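Local coordinates for trypsin-resistant surface T6 protein (Streptococcus pyogenes serotype M6, PDB 4P0D) that serves as the backbone pilin of the T6 pilus and is probably linked to the streptococcal cell wall through a C-terminal sorting signal, at residues Y193-M198 against G242-F247; G336-V341 against I351-K356. The protein carries 1 engineered substitution. One frame throughout, in Å; residues are numbered along the deposited sequence.

Interaction 1: residues Y193-M198 against G242-F247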
loop_
_atom_site.group_PDB
_atom_site.type_symbol
_atom_site.label_atom_id
_atom_site.label_comp_id
_atom_site.label_asym_id
_atom_site.label_seq_id
_atom_site.Cartn_x
_atom_site.Cartn_y
_atom_site.Cartn_z
ATOM N N TYR A 193 6.621 -4.116 9.705
ATOM C CA TYR A 193 5.467 -3.274 10.019
ATOM C C TYR A 193 4.659 -2.922 8.760
ATOM O O TYR A 193 5.202 -2.325 7.829
ATOM C CB TYR A 193 5.984 -2.004 10.679
ATOM C CG TYR A 193 4.988 -1.087 11.333
ATOM C CD1 TYR A 193 4.085 -0.344 10.586
ATOM C CD2 TYR A 193 5.012 -0.890 12.716
ATOM C CE1 TYR A 193 3.204 0.533 11.189
ATOM C CE2 TYR A 193 4.124 -0.031 13.332
ATOM C CZ TYR A 193 3.231 0.687 12.558
ATOM O OH TYR A 193 2.365 1.546 13.159
ATOM N N VAL A 194 3.365 -3.247 8.762
ATOM C CA VAL A 194 2.504 -3.061 7.581
ATOM C C VAL A 194 1.401 -2.020 7.827
ATOM O O VAL A 194 0.782 -1.974 8.908
ATOM C CB VAL A 194 1.939 -4.424 7.087
ATOM C CG1 VAL A 194 1.008 -4.238 5.882
ATOM C CG2 VAL A 194 3.090 -5.368 6.744
ATOM N N SER A 195 1.210 -1.132 6.841
ATOM C CA SER A 195 0.177 -0.098 6.910
ATOM C C SER A 195 -0.595 0.011 5.597
ATOM O O SER A 195 -0.076 -0.299 4.520
ATOM C CB SER A 195 0.781 1.277 7.225
ATOM O OG SER A 195 1.789 1.213 8.224
ATOM N N ASP A 196 -1.846 0.450 5.701
ATOM C CA ASP A 196 -2.590 0.960 4.549
ATOM C C ASP A 196 -3.539 2.028 5.030
ATOM O O ASP A 196 -3.935 2.043 6.203
ATOM C CB ASP A 196 -3.334 -0.169 3.830
ATOM C CG ASP A 196 -3.674 0.159 2.367
ATOM O OD1 ASP A 196 -3.510 1.302 1.923
ATOM O OD2 ASP A 196 -4.160 -0.744 1.664
ATOM N N ASN A 197 -3.842 2.968 4.139
ATOM C CA ASN A 197 -4.907 3.930 4.369
ATOM C C ASN A 197 -5.656 4.137 3.058
ATOM O O ASN A 197 -5.064 4.370 2.005
ATOM C CB ASN A 197 -4.366 5.260 4.899
ATOM C CG ASN A 197 -5.445 6.109 5.592
ATOM O OD1 ASN A 197 -6.183 5.637 6.454
ATOM N ND2 ASN A 197 -5.510 7.377 5.233
ATOM N N MET A 198 -6.960 4.006 3.136
ATOM C CA MET A 198 -7.815 4.107 1.965
ATOM C C MET A 198 -8.124 5.572 1.710
ATOM O O MET A 198 -8.319 6.333 2.655
ATOM C CB MET A 198 -9.122 3.364 2.226
ATOM C CG MET A 198 -8.996 1.870 2.454
ATOM S SD MET A 198 -8.870 1.015 0.883
ATOM C CE MET A 198 -8.292 -0.566 1.487
ATOM N N GLY A 242 -7.905 2.949 7.728
ATOM C CA GLY A 242 -6.962 1.875 7.448
ATOM C C GLY A 242 -6.454 1.245 8.736
ATOM O O GLY A 242 -7.171 1.205 9.741
ATOM N N PHE A 243 -5.215 0.769 8.700
ATOM C CA PHE A 243 -4.639 0.022 9.796
ATOM C C PHE A 243 -3.119 0.089 9.812
ATOM O O PHE A 243 -2.474 0.358 8.789
ATOM C CB PHE A 243 -5.050 -1.447 9.709
ATOM C CG PHE A 243 -4.423 -2.187 8.561
ATOM C CD1 PHE A 243 -5.015 -2.168 7.294
ATOM C CD2 PHE A 243 -3.230 -2.895 8.733
ATOM C CE1 PHE A 243 -4.432 -2.839 6.234
ATOM C CE2 PHE A 243 -2.653 -3.567 7.670
ATOM C CZ PHE A 243 -3.248 -3.534 6.418
ATOM N N ASN A 244 -2.576 -0.198 10.989
ATOM C CA ASN A 244 -1.177 -0.560 11.160
ATOM C C ASN A 244 -1.130 -1.961 11.744
ATOM O O ASN A 244 -1.977 -2.327 12.561
ATOM C CB ASN A 244 -0.446 0.418 12.072
ATOM C CG ASN A 244 -0.368 1.818 11.484
ATOM O OD1 ASN A 244 -0.094 1.981 10.315
ATOM N ND2 ASN A 244 -0.642 2.822 12.294
ATOM N N LEU A 245 -0.178 -2.754 11.279
ATOM C CA LEU A 245 0.000 -4.117 11.749
ATOM C C LEU A 245 1.511 -4.374 11.896
ATOM O O LEU A 245 2.256 -4.400 10.912
ATOM C CB LEU A 245 -0.658 -5.121 10.797
ATOM C CG LEU A 245 -1.137 -6.440 11.414
ATOM C CD1 LEU A 245 -1.774 -7.345 10.379
ATOM C CD2 LEU A 245 0.002 -7.151 12.104
ATOM N N SER A 246 1.952 -4.541 13.135
ATOM C CA SER A 246 3.353 -4.792 13.415
ATOM C C SER A 246 3.498 -6.267 13.698
ATOM O O SER A 246 2.845 -6.784 14.606
ATOM C CB SER A 246 3.836 -3.956 14.615
ATOM O OG SER A 246 5.201 -4.223 14.906
ATOM N N PHE A 247 4.349 -6.950 12.936
ATOM C CA PHE A 247 4.610 -8.371 13.198
ATOM C C PHE A 247 5.836 -8.563 14.080
ATOM O O PHE A 247 6.676 -7.672 14.207
ATOM C CB PHE A 247 4.816 -9.143 11.898
ATOM C CG PHE A 247 3.580 -9.255 11.040
ATOM C CD1 PHE A 247 2.613 -10.207 11.315
ATOM C CD2 PHE A 247 3.414 -8.432 9.934
ATOM C CE1 PHE A 247 1.491 -10.328 10.522
ATOM C CE2 PHE A 247 2.292 -8.550 9.130
ATOM C CZ PHE A 247 1.325 -9.485 9.430
#
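V194 and L245 face each other as an antiparallel hydrogen-bonded pair, and both of their backbone bonds are 2.7 Å long: V194 N to L245 O, and L245 N to V194 O. The first is nearly straight, at 175° on the hydrogen. D196 and F243 repeat the pattern with longer bonds, D196 N to F243 O (3.2 Å) and F243 N to D196 O (3.1 Å). On the face of Y193 and N244, S195 OG donates to N244 OD1 (2.9 Å). S195 OG sits beside its own backbone N (chi1 -42°), in the plane of the Y193 ring at its edge. The other half of the N244 amide is used by L297 O, which accepts from ND2. Y193 crosses N244 with ring and amide planes 48° apart, and its OH lies 3.2 Å from N244 CB. That hydroxyl bonds to N296 O, not to the amide. On the opposite face, V194 CG1 meets F243 CE2 and V194 CG2 meets the edge of F247. D196 N lies over the centre of one face of the F243 ring. The D196 carboxylate turns away from F243. OD1 accepts from K279 N, while OD2 bonds to Y261 OH and K152 NZ. A buried aspartate hydrogen-bonded to K152 and packed against N278 suits the Lys-Asn isopeptide bonds of Gram-positive pilins; D196 may lie at such a site.

Interaction 2: residues G336-V341 against I351-K356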
loop_
_atom_site.group_PDB
_atom_site.type_symbol
_atom_site.label_atom_id
_atom_site.label_comp_id
_atom_site.label_asym_id
_atom_site.label_seq_id
_atom_site.Cartn_x
_atom_site.Cartn_y
_atom_site.Cartn_z
ATOM N N GLY A 336 -37.266 19.205 -14.198
ATOM C CA GLY A 336 -38.101 18.399 -13.323
ATOM C C GLY A 336 -38.547 17.045 -13.836
ATOM O O GLY A 336 -39.452 16.453 -13.265
ATOM N N ALA A 337 -37.937 16.569 -14.924
ATOM C CA ALA A 337 -38.176 15.219 -15.433
ATOM C C ALA A 337 -37.463 14.225 -14.513
ATOM O O ALA A 337 -36.288 14.418 -14.171
ATOM C CB ALA A 337 -37.647 15.091 -16.844
ATOM N N ILE A 338 -38.173 13.189 -14.088
ATOM C CA ILE A 338 -37.579 12.156 -13.230
ATOM C C ILE A 338 -37.279 10.905 -14.037
ATOM O O ILE A 338 -38.158 10.362 -14.714
ATOM C CB ILE A 338 -38.483 11.807 -12.033
ATOM C CG1 ILE A 338 -38.897 13.096 -11.312
ATOM C CG2 ILE A 338 -37.785 10.825 -11.097
ATOM C CD1 ILE A 338 -39.842 12.879 -10.150
ATOM N N PHE A 339 -36.026 10.462 -13.938
ATOM C CA PHE A 339 -35.502 9.313 -14.657
ATOM C C PHE A 339 -34.908 8.295 -13.715
ATOM O O PHE A 339 -34.299 8.656 -12.704
ATOM C CB PHE A 339 -34.408 9.745 -15.638
ATOM C CG PHE A 339 -34.940 10.332 -16.906
ATOM C CD1 PHE A 339 -35.337 11.654 -16.953
ATOM C CD2 PHE A 339 -35.092 9.545 -18.036
ATOM C CE1 PHE A 339 -35.856 12.195 -18.124
ATOM C CE2 PHE A 339 -35.594 10.082 -19.212
ATOM C CZ PHE A 339 -35.982 11.411 -19.251
ATOM N N GLY A 340 -35.087 7.028 -14.064
ATOM C CA GLY A 340 -34.336 5.934 -13.481
ATOM C C GLY A 340 -33.124 5.589 -14.339
ATOM O O GLY A 340 -33.147 5.716 -15.559
ATOM N N VAL A 341 -32.052 5.176 -13.683
ATOM C CA VAL A 341 -30.859 4.690 -14.349
ATOM C C VAL A 341 -30.679 3.255 -13.899
ATOM O O VAL A 341 -30.572 3.010 -12.704
ATOM C CB VAL A 341 -29.633 5.503 -13.918
ATOM C CG1 VAL A 341 -28.350 4.846 -14.426
ATOM C CG2 VAL A 341 -29.785 6.944 -14.373
ATOM N N ILE A 351 -31.895 7.320 -9.167
ATOM C CA ILE A 351 -33.014 8.142 -9.646
ATOM C C ILE A 351 -32.553 9.591 -9.678
ATOM O O ILE A 351 -31.933 10.094 -8.737
ATOM C CB ILE A 351 -34.275 7.963 -8.766
ATOM C CG1 ILE A 351 -34.855 6.560 -9.001
ATOM C CG2 ILE A 351 -35.364 8.987 -9.089
ATOM C CD1 ILE A 351 -35.851 6.138 -7.955
ATOM N N VAL A 352 -32.835 10.262 -10.781
ATOM C CA VAL A 352 -32.364 11.629 -10.968
ATOM C C VAL A 352 -33.502 12.515 -11.465
ATOM O O VAL A 352 -34.458 12.040 -12.062
ATOM C CB VAL A 352 -31.157 11.671 -11.927
ATOM C CG1 VAL A 352 -30.082 10.685 -11.468
ATOM C CG2 VAL A 352 -31.562 11.358 -13.355
ATOM N N THR A 353 -33.372 13.806 -11.204
ATOM C CA THR A 353 -34.348 14.795 -11.629
ATOM C C THR A 353 -33.650 15.869 -12.443
ATOM O O THR A 353 -32.623 16.374 -12.005
ATOM C CB THR A 353 -34.990 15.424 -10.381
ATOM O OG1 THR A 353 -35.704 14.412 -9.674
ATOM C CG2 THR A 353 -35.939 16.546 -10.761
ATOM N N THR A 354 -34.177 16.230 -13.621
ATOM C CA THR A 354 -33.481 17.226 -14.453
ATOM C C THR A 354 -33.596 18.634 -13.867
ATOM O O THR A 354 -34.584 18.974 -13.221
ATOM C CB THR A 354 -33.941 17.233 -15.925
ATOM O OG1 THR A 354 -35.322 17.604 -16.010
ATOM C CG2 THR A 354 -33.728 15.855 -16.581
ATOM N N ASN A 355 -32.572 19.448 -14.091
ATOM C CA ASN A 355 -32.525 20.810 -13.549
ATOM C C ASN A 355 -32.966 21.861 -14.573
ATOM O O ASN A 355 -33.402 21.510 -15.680
ATOM C CB ASN A 355 -31.130 21.095 -12.991
ATOM C CG ASN A 355 -30.085 21.382 -14.061
ATOM O OD1 ASN A 355 -30.352 21.396 -15.271
ATOM N ND2 ASN A 355 -28.869 21.619 -13.608
ATOM N N LYS A 356 -32.872 23.139 -14.205
ATOM C CA LYS A 356 -33.247 24.246 -15.101
ATOM C C LYS A 356 -32.688 24.093 -16.513
ATOM O O LYS A 356 -33.371 24.378 -17.503
ATOM C CB LYS A 356 -32.787 25.588 -14.518
#
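T354 grips the start of the other segment with three groups. Its N donates to A337 O (2.8 Å), close to the carbonyl plane. Its OG1 accepts from A337 N (3.0 Å), and its O accepts from G336 N (2.9 Å). This last donor stands 47° out of the carbonyl plane. OG1 lies between the backbone N and the carbonyl carbon of T354 (chi1 63°), which turns it toward A337 N. The same hydroxyl also bonds to L334 O. Further along, F339 and V352 form an antiparallel hydrogen-bonded pair, with F339 N to V352 O and V352 N to F339 O both at 2.9 Å and nearly straight. Packing differs on the two faces. On one, I338 CG2 meets I351 CG2 at 3.6 Å, and I338 lies alongside T353, whose OG1 bonds to T452 OG1. On the other, V352 CG2 touches F339 CB at 4.0 Å. F323 of strand 320-327 lies against this face, its ring edge-to-face with that of F339. The two strands belong to the beta hairpin 338-343/348-353, which forms one side of a four-stranded antiparallel sheet in the prealbumin-like domain.

Interactions 1 and 2 lie in different domains of a three-domain pilin. Their centres are about 43 Å apart, and their nearest atoms about 25 Å, so they do not touch. The centre of interaction 1 lies about 9 Å from the centre of the chain, in the middle domain; that of interaction 2 lies about 39 Å from it, in the prealbumin-like domain. They follow each other in series along the chain. Interaction 1 has 43 residues between its segments, whereas interaction 2 pairs the two arms of a short hairpin, away from its turn. The bound calcium, at S82 and T85, belongs to neither contact. Each pairs strands within its own domain, consistent with this pilin's modular build.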